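Long-range contacts in acinetobacter secreted protease CpaA (Acinetobacter nosocomialis M2, PDB 6O38), which probably cleaves proteins as a secreted zinc metalloprotease that is exported by type II secretion with the help of its chaperone CpaB: residues 5-10 with 31-36; 20-25 with 45-50; 66-71 with 170-175; 179-184 with 519-524. All coordinates share one frame; numbering follows the deposited sequence.

Contact 1 of 4, residues 5-10 with 31-36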
loop_
_atom_site.group_PDB
_atom_site.type_symbol
_atom_site.label_atom_id
_atom_site.label_comp_id
_atom_site.label_asym_id
_atom_site.label_seq_id
_atom_site.Cartn_x
_atom_site.Cartn_y
_atom_site.Cartn_z
ATOM N N LEU A 5 -26.506 25.418 -12.254
ATOM C CA LEU A 5 -25.153 25.950 -12.268
ATOM C C LEU A 5 -24.247 24.989 -13.028
ATOM O O LEU A 5 -24.639 23.872 -13.377
ATOM C CB LEU A 5 -24.624 26.180 -10.845
ATOM C CG LEU A 5 -24.313 27.629 -10.462
ATOM C CD1 LEU A 5 -25.549 28.505 -10.594
ATOM C CD2 LEU A 5 -23.751 27.701 -9.052
ATOM N N SER A 6 -23.020 25.436 -13.281
ATOM C CA SER A 6 -22.063 24.673 -14.067
ATOM C C SER A 6 -20.673 25.236 -13.806
ATOM O O SER A 6 -20.544 26.338 -13.260
ATOM C CB SER A 6 -22.406 24.731 -15.565
ATOM O OG SER A 6 -22.365 26.064 -16.045
ATOM N N PRO A 7 -19.615 24.497 -14.163
ATOM C CA PRO A 7 -18.253 25.029 -13.961
ATOM C C PRO A 7 -18.016 26.399 -14.578
ATOM O O PRO A 7 -17.465 27.282 -13.909
ATOM C CB PRO A 7 -17.373 23.948 -14.600
ATOM C CG PRO A 7 -18.142 22.695 -14.399
ATOM C CD PRO A 7 -19.594 23.071 -14.540
ATOM N N ASN A 8 -18.420 26.608 -15.835
ATOM C CA ASN A 8 -18.210 27.908 -16.466
ATOM C C ASN A 8 -18.933 29.021 -15.717
ATOM O O ASN A 8 -18.508 30.181 -15.766
ATOM C CB ASN A 8 -18.661 27.872 -17.927
ATOM C CG ASN A 8 -17.772 26.998 -18.791
ATOM O OD1 ASN A 8 -18.228 26.397 -19.765
ATOM N ND2 ASN A 8 -16.495 26.918 -18.436
ATOM N N GLN A 9 -20.017 28.691 -15.021
ATOM C CA GLN A 9 -20.730 29.639 -14.177
ATOM C C GLN A 9 -20.229 29.633 -12.738
ATOM O O GLN A 9 -20.857 30.251 -11.873
ATOM C CB GLN A 9 -22.231 29.337 -14.204
ATOM C CG GLN A 9 -22.858 29.431 -15.585
ATOM C CD GLN A 9 -24.205 28.736 -15.661
ATOM O OE1 GLN A 9 -24.444 27.746 -14.970
ATOM N NE2 GLN A 9 -25.092 29.256 -16.502
ATOM N N ASN A 10 -19.116 28.952 -12.465
ATOM C CA ASN A 10 -18.593 28.801 -11.110
ATOM C C ASN A 10 -17.083 29.008 -11.098
ATOM O O ASN A 10 -16.347 28.299 -10.403
ATOM C CB ASN A 10 -18.957 27.432 -10.535
ATOM C CG ASN A 10 -18.825 27.377 -9.025
ATOM O OD1 ASN A 10 -19.128 28.344 -8.328
ATOM N ND2 ASN A 10 -18.362 26.241 -8.514
ATOM N N ASN A 31 -18.348 22.303 -20.776
ATOM C CA ASN A 31 -18.491 22.858 -19.427
ATOM C C ASN A 31 -18.206 21.714 -18.455
ATOM O O ASN A 31 -19.116 20.974 -18.070
ATOM C CB ASN A 31 -19.883 23.444 -19.229
ATOM C CG ASN A 31 -19.915 24.537 -18.185
ATOM O OD1 ASN A 31 -19.082 24.576 -17.282
ATOM N ND2 ASN A 31 -20.876 25.444 -18.312
ATOM N N TRP A 32 -16.943 21.581 -18.053
ATOM C CA TRP A 32 -16.510 20.398 -17.325
ATOM C C TRP A 32 -15.349 20.739 -16.404
ATOM O O TRP A 32 -14.546 21.632 -16.689
ATOM C CB TRP A 32 -16.106 19.278 -18.294
ATOM C CG TRP A 32 -15.378 18.134 -17.653
ATOM C CD1 TRP A 32 -15.933 17.038 -17.057
ATOM C CD2 TRP A 32 -13.959 17.971 -17.551
ATOM N NE1 TRP A 32 -14.946 16.205 -16.588
ATOM C CE2 TRP A 32 -13.726 16.756 -16.878
ATOM C CE3 TRP A 32 -12.863 18.737 -17.961
ATOM C CZ2 TRP A 32 -12.441 16.287 -16.608
ATOM C CZ3 TRP A 32 -11.590 18.270 -17.691
ATOM C CH2 TRP A 32 -11.389 17.058 -17.021
ATOM N N VAL A 33 -15.276 20.011 -15.289
ATOM C CA VAL A 33 -14.143 20.067 -14.373
ATOM C C VAL A 33 -13.941 18.665 -13.815
ATOM O O VAL A 33 -14.891 17.886 -13.692
ATOM C CB VAL A 33 -14.363 21.112 -13.252
ATOM C CG1 VAL A 33 -15.487 20.677 -12.324
ATOM C CG2 VAL A 33 -13.073 21.359 -12.478
ATOM N N LYS A 34 -12.690 18.335 -13.492
ATOM C CA LYS A 34 -12.369 16.962 -13.114
ATOM C C LYS A 34 -12.767 16.661 -11.673
ATOM O O LYS A 34 -13.430 15.653 -11.403
ATOM C CB LYS A 34 -10.877 16.692 -13.324
ATOM C CG LYS A 34 -10.526 15.215 -13.385
ATOM C CD LYS A 34 -9.050 15.004 -13.675
ATOM C CE LYS A 34 -8.776 13.573 -14.112
ATOM N NZ LYS A 34 -9.488 13.242 -15.380
ATOM N N ASN A 35 -12.373 17.518 -10.736
ATOM C CA ASN A 35 -12.594 17.285 -9.315
ATOM C C ASN A 35 -13.718 18.178 -8.807
ATOM O O ASN A 35 -13.721 19.387 -9.063
ATOM C CB ASN A 35 -11.311 17.536 -8.518
ATOM C CG ASN A 35 -10.177 16.623 -8.943
ATOM O OD1 ASN A 35 -10.402 15.486 -9.359
ATOM N ND2 ASN A 35 -8.949 17.118 -8.841
ATOM N N LEU A 36 -14.665 17.578 -8.091
ATOM C CA LEU A 36 -15.816 18.278 -7.545
ATOM C C LEU A 36 -15.887 18.060 -6.038
ATOM O O LEU A 36 -15.344 17.089 -5.503
ATOM C CB LEU A 36 -17.125 17.808 -8.197
ATOM C CG LEU A 36 -17.438 18.216 -9.641
ATOM C CD1 LEU A 36 -16.576 17.467 -10.646
ATOM C CD2 LEU A 36 -18.914 18.001 -9.941
#
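Asn31 reaches from the second segment into the turn formed by Ser6, Pro7 and Asn8, and its carboxamide makes both polar links between the two. With CG anti to the backbone N (chi1 -154°), the amide group is carried across to the loop. Its OD1 receives the backbone N-H of Asn8, with 2.6 Å between Asn31 OD1 and Asn8 N and an angle of 161° at the hydrogen; the donor is tilted a little from the carbonyl plane. On the other branch, Asn31 ND2 gives a weak, bent bond to Ser6 OG at 2.8 Å. That hydroxyl in turn makes a weak bond to OE1 of Gln9, so a polar relay continues within the loop. Asn8 brings its own amide toward that of Asn31 from the opposite direction, their planes 26° apart, but its ND2 is turned to OD1 of Asn12.

At Trp32 the Pro7 ring touches the backbone, Pro7 CG being 4.0 Å from Trp32 C; the side chain leaves on the side turned from the loop, and its indole meets Tyr56 edge-to-face. Val33 adds the apolar element: its CG1 touches Pro7 CG at 3.9 Å.

The contact thus illustrates a loop held by one side-chain amide, whose proline packs on Val33. Pro7 also leans on Phe25 and Leu27 of strand 22-27, where Leu36 packs too; strand 35-37, which begins beyond Lys34, pairs with strand 58-61, and Lys34 and Asn35 touch Glu47 of the CpaB chaperone chain.

Contact 2 of 4, residues 20-25 with 45-50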
loop_
_atom_site.group_PDB
_atom_site.type_symbol
_atom_site.label_atom_id
_atom_site.label_comp_id
_atom_site.label_asym_id
_atom_site.label_seq_id
_atom_site.Cartn_x
_atom_site.Cartn_y
_atom_site.Cartn_z
ATOM N N TYR A 20 -27.636 27.974 -1.748
ATOM C CA TYR A 20 -28.786 27.612 -2.566
ATOM C C TYR A 20 -29.597 26.540 -1.853
ATOM O O TYR A 20 -29.038 25.551 -1.368
ATOM C CB TYR A 20 -28.345 27.111 -3.943
ATOM C CG TYR A 20 -27.578 28.129 -4.758
ATOM C CD1 TYR A 20 -28.242 29.088 -5.511
ATOM C CD2 TYR A 20 -26.189 28.125 -4.778
ATOM C CE1 TYR A 20 -27.544 30.018 -6.260
ATOM C CE2 TYR A 20 -25.483 29.051 -5.523
ATOM C CZ TYR A 20 -26.166 29.995 -6.262
ATOM O OH TYR A 20 -25.465 30.917 -7.003
ATOM N N SER A 21 -30.915 26.740 -1.792
ATOM C CA SER A 21 -31.789 25.751 -1.173
ATOM C C SER A 21 -32.023 24.550 -2.080
ATOM O O SER A 21 -32.291 23.449 -1.587
ATOM C CB SER A 21 -33.126 26.392 -0.796
ATOM O OG SER A 21 -34.002 25.441 -0.217
ATOM N N ASP A 22 -31.927 24.741 -3.396
ATOM C CA ASP A 22 -32.129 23.655 -4.356
ATOM C C ASP A 22 -31.230 23.948 -5.555
ATOM O O ASP A 22 -31.594 24.745 -6.424
ATOM C CB ASP A 22 -33.593 23.543 -4.761
ATOM C CG ASP A 22 -33.886 22.283 -5.551
ATOM O OD1 ASP A 22 -33.006 21.400 -5.617
ATOM O OD2 ASP A 22 -34.999 22.178 -6.108
ATOM N N LEU A 23 -30.068 23.305 -5.591
ATOM C CA LEU A 23 -29.049 23.575 -6.593
ATOM C C LEU A 23 -28.850 22.364 -7.495
ATOM O O LEU A 23 -28.967 21.216 -7.058
ATOM C CB LEU A 23 -27.723 23.955 -5.924
ATOM C CG LEU A 23 -26.538 24.322 -6.819
ATOM C CD1 LEU A 23 -26.927 25.401 -7.815
ATOM C CD2 LEU A 23 -25.367 24.779 -5.970
ATOM N N GLU A 24 -28.549 22.635 -8.764
ATOM C CA GLU A 24 -28.290 21.596 -9.756
ATOM C C GLU A 24 -27.003 21.946 -10.493
ATOM O O GLU A 24 -26.953 22.939 -11.227
ATOM C CB GLU A 24 -29.460 21.457 -10.729
ATOM C CG GLU A 24 -29.376 20.233 -11.623
ATOM C CD GLU A 24 -30.708 19.880 -12.251
ATOM O OE1 GLU A 24 -31.360 20.780 -12.820
ATOM O OE2 GLU A 24 -31.107 18.701 -12.163
ATOM N N PHE A 25 -25.969 21.132 -10.297
ATOM C CA PHE A 25 -24.661 21.350 -10.902
ATOM C C PHE A 25 -24.502 20.402 -12.084
ATOM O O PHE A 25 -24.499 19.179 -11.907
ATOM C CB PHE A 25 -23.553 21.130 -9.871
ATOM C CG PHE A 25 -22.218 21.679 -10.281
ATOM C CD1 PHE A 25 -21.930 23.024 -10.120
ATOM C CD2 PHE A 25 -21.245 20.850 -10.812
ATOM C CE1 PHE A 25 -20.700 23.535 -10.490
ATOM C CE2 PHE A 25 -20.012 21.353 -11.184
ATOM C CZ PHE A 25 -19.740 22.698 -11.022
ATOM N N SER A 45 -32.052 21.478 5.030
ATOM C CA SER A 45 -32.675 20.728 3.944
ATOM C C SER A 45 -32.223 21.200 2.565
ATOM O O SER A 45 -32.997 21.134 1.604
ATOM C CB SER A 45 -34.197 20.799 4.058
ATOM O OG SER A 45 -34.654 20.089 5.197
ATOM N N ASP A 46 -30.984 21.668 2.446
ATOM C CA ASP A 46 -30.461 22.060 1.145
ATOM C C ASP A 46 -30.264 20.835 0.260
ATOM O O ASP A 46 -29.802 19.785 0.718
ATOM C CB ASP A 46 -29.141 22.813 1.304
ATOM C CG ASP A 46 -29.320 24.176 1.945
ATOM O OD1 ASP A 46 -30.475 24.542 2.251
ATOM O OD2 ASP A 46 -28.308 24.881 2.141
ATOM N N LYS A 47 -30.622 20.972 -1.014
ATOM C CA LYS A 47 -30.544 19.884 -1.980
ATOM C C LYS A 47 -29.562 20.248 -3.084
ATOM O O LYS A 47 -29.627 21.350 -3.640
ATOM C CB LYS A 47 -31.921 19.579 -2.578
ATOM C CG LYS A 47 -31.898 18.522 -3.671
ATOM C CD LYS A 47 -33.278 18.309 -4.274
ATOM C CE LYS A 47 -34.254 17.755 -3.248
ATOM N NZ LYS A 47 -35.587 17.473 -3.850
ATOM N N ILE A 48 -28.657 19.322 -3.395
ATOM C CA ILE A 48 -27.697 19.479 -4.481
ATOM C C ILE A 48 -27.799 18.258 -5.383
ATOM O O ILE A 48 -27.779 17.121 -4.898
ATOM C CB ILE A 48 -26.256 19.647 -3.959
ATOM C CG1 ILE A 48 -26.085 21.012 -3.290
ATOM C CG2 ILE A 48 -25.250 19.471 -5.088
ATOM C CD1 ILE A 48 -24.657 21.319 -2.896
ATOM N N THR A 49 -27.915 18.491 -6.689
ATOM C CA THR A 49 -27.999 17.420 -7.673
ATOM C C THR A 49 -26.911 17.617 -8.717
ATOM O O THR A 49 -26.810 18.691 -9.318
ATOM C CB THR A 49 -29.377 17.382 -8.342
ATOM O OG1 THR A 49 -30.381 17.113 -7.355
ATOM C CG2 THR A 49 -29.422 16.300 -9.411
ATOM N N ILE A 50 -26.104 16.582 -8.931
ATOM C CA ILE A 50 -24.993 16.619 -9.876
ATOM C C ILE A 50 -25.366 15.771 -11.085
ATOM O O ILE A 50 -25.651 14.574 -10.951
ATOM C CB ILE A 50 -23.687 16.121 -9.239
ATOM C CG1 ILE A 50 -23.353 16.939 -7.991
ATOM C CG2 ILE A 50 -22.546 16.189 -10.242
ATOM C CD1 ILE A 50 -22.108 16.466 -7.269
#
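Lys47 O takes the backbone N-H of Leu23 in an almost perfectly straight bond, 2.8 Å from Leu23 N with 178° at the hydrogen. The same oxygen also receives a CA-H...O contact from Asp22 CA at 3.5 Å. Leu23 then answers with its carbonyl: Thr49 N donates to Leu23 O at 2.9 Å, so one residue spans Ile48, as parallel pairing requires. Lys47 N to Ser21 O, 3.0 Å, and Phe25 N to Thr49 O, 2.8 Å, extend the series at its two ends.

Side chains alternate between the faces. Leu23, Phe25, Ile48 and Ile50 share the buried one, where Leu23 CB lies 4.3 Å from Ile48 CG1. On the other, Asp22 and Lys47 run side by side: OD1 of Asp22 rests on the lysine's methylene CD at 3.4 Å, whereas the ammonium bends off at chi3 (-64°). Glu24 likewise lies along Thr49, its OE2 committed to a salt bridge with Arg51.

The directional bonds of this strand pair, part of the StcE-type beta-sandwich domain, are all backbone ones. The face of Leu23 and Ile48 is apolar, that of Asp22, Glu24, Lys47 and Thr49 polar and largely charged; Asp22 OD1 and Lys47 NZ, 5.0 Å apart, probably attract each other only loosely, without a salt bridge.

Contact 3 of 4, residues 66-71 with 170-175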
loop_
_atom_site.group_PDB
_atom_site.type_symbol
_atom_site.label_atom_id
_atom_site.label_comp_id
_atom_site.label_asym_id
_atom_site.label_seq_id
_atom_site.Cartn_x
_atom_site.Cartn_y
_atom_site.Cartn_z
ATOM N N ASN A 66 -22.162 11.004 3.703
ATOM C CA ASN A 66 -22.345 9.760 4.436
ATOM C C ASN A 66 -21.990 8.538 3.595
ATOM O O ASN A 66 -22.369 7.416 3.950
ATOM C CB ASN A 66 -23.781 9.650 4.951
ATOM C CG ASN A 66 -24.793 9.478 3.835
ATOM O OD1 ASN A 66 -24.625 10.016 2.741
ATOM N ND2 ASN A 66 -25.851 8.722 4.107
ATOM N N ILE A 67 -21.272 8.733 2.495
ATOM C CA ILE A 67 -20.863 7.643 1.619
ATOM C C ILE A 67 -19.507 7.128 2.108
ATOM O O ILE A 67 -18.541 7.907 2.128
ATOM C CB ILE A 67 -20.784 8.095 0.157
ATOM C CG1 ILE A 67 -22.179 8.462 -0.352
ATOM C CG2 ILE A 67 -20.159 7.010 -0.706
ATOM C CD1 ILE A 67 -22.198 8.987 -1.765
ATOM N N PRO A 68 -19.399 5.859 2.506
ATOM C CA PRO A 68 -18.118 5.356 3.036
ATOM C C PRO A 68 -17.002 5.283 2.005
ATOM O O PRO A 68 -15.849 5.053 2.393
ATOM C CB PRO A 68 -18.478 3.955 3.554
ATOM C CG PRO A 68 -19.969 3.974 3.726
ATOM C CD PRO A 68 -20.479 4.871 2.642
ATOM N N LEU A 69 -17.296 5.463 0.722
ATOM C CA LEU A 69 -16.251 5.473 -0.291
ATOM C C LEU A 69 -15.501 6.800 -0.260
ATOM O O LEU A 69 -16.051 7.840 0.113
ATOM C CB LEU A 69 -16.845 5.236 -1.680
ATOM C CG LEU A 69 -17.725 3.994 -1.846
ATOM C CD1 LEU A 69 -18.180 3.843 -3.291
ATOM C CD2 LEU A 69 -16.999 2.743 -1.377
ATOM N N GLU A 70 -14.228 6.755 -0.654
ATOM C CA GLU A 70 -13.409 7.962 -0.619
ATOM C C GLU A 70 -13.747 8.911 -1.764
ATOM O O GLU A 70 -13.793 10.130 -1.565
ATOM C CB GLU A 70 -11.925 7.597 -0.646
ATOM C CG GLU A 70 -11.248 7.697 0.713
ATOM C CD GLU A 70 -9.808 7.221 0.694
ATOM O OE1 GLU A 70 -9.235 7.082 -0.407
ATOM O OE2 GLU A 70 -9.251 6.982 1.785
ATOM N N VAL A 71 -13.978 8.381 -2.962
ATOM C CA VAL A 71 -14.250 9.193 -4.143
ATOM C C VAL A 71 -15.407 8.568 -4.911
ATOM O O VAL A 71 -15.521 7.340 -4.992
ATOM C CB VAL A 71 -13.000 9.321 -5.045
ATOM C CG1 VAL A 71 -13.308 10.148 -6.282
ATOM C CG2 VAL A 71 -11.837 9.935 -4.277
ATOM N N GLY A 170 -29.178 -3.490 10.143
ATOM C CA GLY A 170 -27.967 -2.712 10.315
ATOM C C GLY A 170 -26.812 -3.127 9.431
ATOM O O GLY A 170 -25.795 -2.421 9.401
ATOM N N SER A 171 -26.926 -4.243 8.715
ATOM C CA SER A 171 -25.857 -4.681 7.830
ATOM C C SER A 171 -25.733 -3.744 6.633
ATOM O O SER A 171 -26.718 -3.173 6.156
ATOM C CB SER A 171 -26.108 -6.111 7.354
ATOM O OG SER A 171 -26.107 -7.018 8.443
ATOM N N GLU A 172 -24.503 -3.588 6.147
ATOM C CA GLU A 172 -24.233 -2.695 5.026
ATOM C C GLU A 172 -23.012 -3.200 4.276
ATOM O O GLU A 172 -21.910 -3.227 4.832
ATOM C CB GLU A 172 -24.018 -1.258 5.509
ATOM C CG GLU A 172 -23.701 -0.266 4.404
ATOM C CD GLU A 172 -23.774 1.173 4.881
ATOM O OE1 GLU A 172 -24.162 1.394 6.047
ATOM O OE2 GLU A 172 -23.445 2.082 4.089
ATOM N N TYR A 173 -23.207 -3.600 3.019
ATOM C CA TYR A 173 -22.132 -4.082 2.162
ATOM C C TYR A 173 -22.123 -3.282 0.869
ATOM O O TYR A 173 -23.177 -3.069 0.260
ATOM C CB TYR A 173 -22.290 -5.574 1.848
ATOM C CG TYR A 173 -22.434 -6.462 3.063
ATOM C CD1 TYR A 173 -21.592 -6.319 4.158
ATOM C CD2 TYR A 173 -23.413 -7.446 3.114
ATOM C CE1 TYR A 173 -21.721 -7.130 5.269
ATOM C CE2 TYR A 173 -23.550 -8.262 4.221
ATOM C CZ TYR A 173 -22.702 -8.100 5.295
ATOM O OH TYR A 173 -22.837 -8.910 6.398
ATOM N N TRP A 174 -20.939 -2.843 0.453
ATOM C CA TRP A 174 -20.748 -2.149 -0.813
ATOM C C TRP A 174 -19.947 -3.036 -1.756
ATOM O O TRP A 174 -18.868 -3.520 -1.393
ATOM C CB TRP A 174 -20.032 -0.811 -0.610
ATOM C CG TRP A 174 -20.854 0.227 0.097
ATOM C CD1 TRP A 174 -21.213 0.234 1.414
ATOM C CD2 TRP A 174 -21.406 1.420 -0.474
ATOM N NE1 TRP A 174 -21.959 1.353 1.696
ATOM C CE2 TRP A 174 -22.092 2.097 0.554
ATOM C CE3 TRP A 174 -21.390 1.980 -1.756
ATOM C CZ2 TRP A 174 -22.755 3.305 0.341
ATOM C CZ3 TRP A 174 -22.049 3.180 -1.966
ATOM C CH2 TRP A 174 -22.723 3.828 -0.923
ATOM N N PHE A 175 -20.470 -3.243 -2.962
ATOM C CA PHE A 175 -19.821 -4.058 -3.977
ATOM C C PHE A 175 -19.603 -3.240 -5.242
ATOM O O PHE A 175 -20.404 -2.364 -5.579
ATOM C CB PHE A 175 -20.652 -5.301 -4.327
ATOM C CG PHE A 175 -20.810 -6.271 -3.193
ATOM C CD1 PHE A 175 -19.854 -7.247 -2.963
ATOM C CD2 PHE A 175 -21.922 -6.220 -2.372
ATOM C CE1 PHE A 175 -20.001 -8.145 -1.924
ATOM C CE2 PHE A 175 -22.075 -7.117 -1.333
ATOM C CZ PHE A 175 -21.113 -8.080 -1.110
#
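Ile67 begins a row of three apolar residues that meet the indole of Trp174, its CG2 lying 4.1 Å from Trp174 CH2. Pro68 comes next and closest: its CD is 3.6 Å from Trp174 CZ2, and the pyrrolidine ring crosses the tryptophan side chain at about a right angle. Its neighbouring carbon, Pro68 CG, also brushes Glu172 OE2 at 4.0 Å. Leu69 finishes the row from the six-membered ring's other end, with CD1 4.0 Å from Trp174 CE3.

What they pack against is held in place from within its own strand. Trp174 CG lies beside the backbone N (chi1 -69°), which directs the indole to the loop. Trp174 NE1 donates to Glu172 OE2 at 2.9 Å and 167°, the carboxylate oxygen lying nearly in the indole plane and using its anti lone pair; a weak bond from Gln143 NE2 reaches the same oxygen. The bond restrains the rotation of the indole, consistent with a fixed apolar surface for the loop.

The example joins two successive StcE-type beta-sandwich domains. The loop between strands 58-61 and 71-74 of the first lies against strand 172-178 of the second, with Thr141 of strand 141-146 touching both Leu69 and Trp174 and Tyr188 of strand 183-195 touching Pro68. Further along, Glu70 bonds Asn96 of the CpaB chain.

Contact 4 of 4, residues 179-184 with 519-524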
loop_
_atom_site.group_PDB
_atom_site.type_symbol
_atom_site.label_atom_id
_atom_site.label_comp_id
_atom_site.label_asym_id
_atom_site.label_seq_id
_atom_site.Cartn_x
_atom_site.Cartn_y
_atom_site.Cartn_z
ATOM N N SER A 179 -15.699 -6.310 -14.630
ATOM C CA SER A 179 -15.952 -7.145 -15.799
ATOM C C SER A 179 -14.726 -7.968 -16.177
ATOM O O SER A 179 -14.863 -9.025 -16.805
ATOM C CB SER A 179 -16.400 -6.283 -16.980
ATOM O OG SER A 179 -15.539 -5.174 -17.160
ATOM N N ALA A 180 -13.528 -7.503 -15.813
ATOM C CA ALA A 180 -12.328 -8.303 -16.035
ATOM C C ALA A 180 -12.357 -9.590 -15.219
ATOM O O ALA A 180 -11.740 -10.587 -15.610
ATOM C CB ALA A 180 -11.081 -7.487 -15.699
ATOM N N LEU A 181 -13.064 -9.586 -14.087
ATOM C CA LEU A 181 -13.228 -10.774 -13.264
ATOM C C LEU A 181 -14.606 -11.404 -13.377
ATOM O O LEU A 181 -14.771 -12.559 -12.971
ATOM C CB LEU A 181 -12.968 -10.443 -11.786
ATOM C CG LEU A 181 -11.554 -10.033 -11.376
ATOM C CD1 LEU A 181 -11.530 -9.623 -9.912
ATOM C CD2 LEU A 181 -10.576 -11.167 -11.630
ATOM N N GLY A 182 -15.584 -10.689 -13.924
ATOM C CA GLY A 182 -16.965 -11.146 -13.883
ATOM C C GLY A 182 -17.454 -11.413 -12.477
ATOM O O GLY A 182 -18.225 -12.354 -12.256
ATOM N N LYS A 183 -17.021 -10.598 -11.517
ATOM C CA LYS A 183 -17.322 -10.818 -10.110
ATOM C C LYS A 183 -17.628 -9.491 -9.434
ATOM O O LYS A 183 -17.038 -8.461 -9.773
ATOM C CB LYS A 183 -16.151 -11.501 -9.391
ATOM C CG LYS A 183 -15.902 -12.938 -9.813
ATOM C CD LYS A 183 -17.103 -13.815 -9.513
ATOM C CE LYS A 183 -16.843 -15.257 -9.911
ATOM N NZ LYS A 183 -16.579 -16.112 -8.722
ATOM N N TRP A 184 -18.554 -9.525 -8.480
ATOM C CA TRP A 184 -18.761 -8.401 -7.577
ATOM C C TRP A 184 -17.696 -8.444 -6.489
ATOM O O TRP A 184 -17.557 -9.454 -5.790
ATOM C CB TRP A 184 -20.161 -8.448 -6.970
ATOM C CG TRP A 184 -21.256 -8.179 -7.955
ATOM C CD1 TRP A 184 -21.934 -9.100 -8.699
ATOM C CD2 TRP A 184 -21.806 -6.902 -8.299
ATOM N NE1 TRP A 184 -22.869 -8.475 -9.487
ATOM C CE2 TRP A 184 -22.810 -7.125 -9.260
ATOM C CE3 TRP A 184 -21.543 -5.591 -7.888
ATOM C CZ2 TRP A 184 -23.554 -6.087 -9.818
ATOM C CZ3 TRP A 184 -22.283 -4.562 -8.442
ATOM C CH2 TRP A 184 -23.277 -4.816 -9.396
ATOM N N ALA A 519 -0.157 -11.482 -12.250
ATOM C CA ALA A 519 -0.966 -10.403 -12.804
ATOM C C ALA A 519 -2.419 -10.600 -12.398
ATOM O O ALA A 519 -2.955 -11.708 -12.507
ATOM C CB ALA A 519 -0.841 -10.353 -14.328
ATOM N N HIS A 520 -3.056 -9.520 -11.933
ATOM C CA HIS A 520 -4.431 -9.600 -11.460
ATOM C C HIS A 520 -5.041 -8.211 -11.485
ATOM O O HIS A 520 -4.342 -7.239 -11.163
ATOM C CB HIS A 520 -4.495 -10.182 -10.044
ATOM C CG HIS A 520 -5.869 -10.601 -9.622
ATOM N ND1 HIS A 520 -6.780 -9.725 -9.072
ATOM C CD2 HIS A 520 -6.488 -11.805 -9.669
ATOM C CE1 HIS A 520 -7.900 -10.370 -8.801
ATOM N NE2 HIS A 520 -7.749 -11.633 -9.153
ATOM N N PRO A 521 -6.315 -8.071 -11.862
ATOM C CA PRO A 521 -6.924 -6.730 -11.914
ATOM C C PRO A 521 -6.982 -6.026 -10.569
ATOM O O PRO A 521 -7.071 -4.793 -10.540
ATOM C CB PRO A 521 -8.332 -7.006 -12.460
ATOM C CG PRO A 521 -8.207 -8.306 -13.190
ATOM C CD PRO A 521 -7.210 -9.106 -12.406
ATOM N N LEU A 522 -6.941 -6.760 -9.458
ATOM C CA LEU A 522 -7.009 -6.173 -8.126
ATOM C C LEU A 522 -5.634 -5.942 -7.513
ATOM O O LEU A 522 -5.543 -5.615 -6.326
ATOM C CB LEU A 522 -7.848 -7.058 -7.202
ATOM C CG LEU A 522 -9.316 -7.251 -7.584
ATOM C CD1 LEU A 522 -9.995 -8.199 -6.609
ATOM C CD2 LEU A 522 -10.044 -5.915 -7.634
ATOM N N GLY A 523 -4.568 -6.103 -8.293
ATOM C CA GLY A 523 -3.223 -5.921 -7.786
ATOM C C GLY A 523 -2.256 -6.945 -8.338
ATOM O O GLY A 523 -2.511 -8.151 -8.274
ATOM N N SER A 524 -1.136 -6.475 -8.881
ATOM C CA SER A 524 -0.161 -7.328 -9.543
ATOM C C SER A 524 1.205 -7.165 -8.894
ATOM O O SER A 524 1.611 -6.050 -8.551
ATOM C CB SER A 524 -0.075 -6.997 -11.034
ATOM O OG SER A 524 -1.315 -7.226 -11.680
#
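Leu181 presents its two methyl groups to the turn at His520-Gly523 and overlaps three residues there. CD2 lies 3.8 Å from His520 NE2 and 4.0 Å from Pro521 CD, while CD1 lies between the imidazole and Leu522, 3.9 Å from Leu522 CD1. With CG anti to the carbonyl carbon (chi1 -66°) the branch points to the turn, and its two methyls part to overlapping sets of neighbours. Alongside, Ala180 CB touches Pro521 CG at 3.9 Å.

The receiving surface is organised by its own bonds. Gly523 N donates to His520 O, 3.1 Å, closing a type I turn. With CG anti to the backbone N (chi1 -166°), the imidazole turns ND1 to Leu522 N, 3.0 Å away and 20° out of the ring plane. Pro521 CD sits over one face of the imidazole, toward the rim. At the base, His520 N donates to Ser524 OG, 2.9 Å.

Such a contact is small and made of van der Waals contacts alone: a hairpin tip meeting a loop far away in sequence. Residues 179-182 connect strands 172-178 and 183-195, where Gly182 and Lys183 form a G1 beta bulge opposite Tyr178. The partner loop follows helix 496-504, which carries the zinc ligands His498 and His502; Leu522 reaches further, to Tyr178 of strand 172-178 and to Leu160.

How the contacts relate
Along the chain, contacts 1 and 2 interlock, their segments alternating, and contacts 3 and 4 follow in series. The first two, with centres 15 Å apart, both belong to the N-terminal StcE-type sandwich and meet through a probable Leu5-Glu24 backbone bond and through Phe25. Contact 3, about 22 Å from contact 2 between centres, joins that sandwich to the next one; contact 4, its centre about 20 Å from that of contact 3, shares its hairpin of strands 172-178 and 183-195, and Phe175 packs on Trp184. The set therefore moves outward in scale, from within a domain, to between domains, to the loop beyond the zinc-binding helix, consistent with a small contact between the sandwich domains and the metalloprotease part.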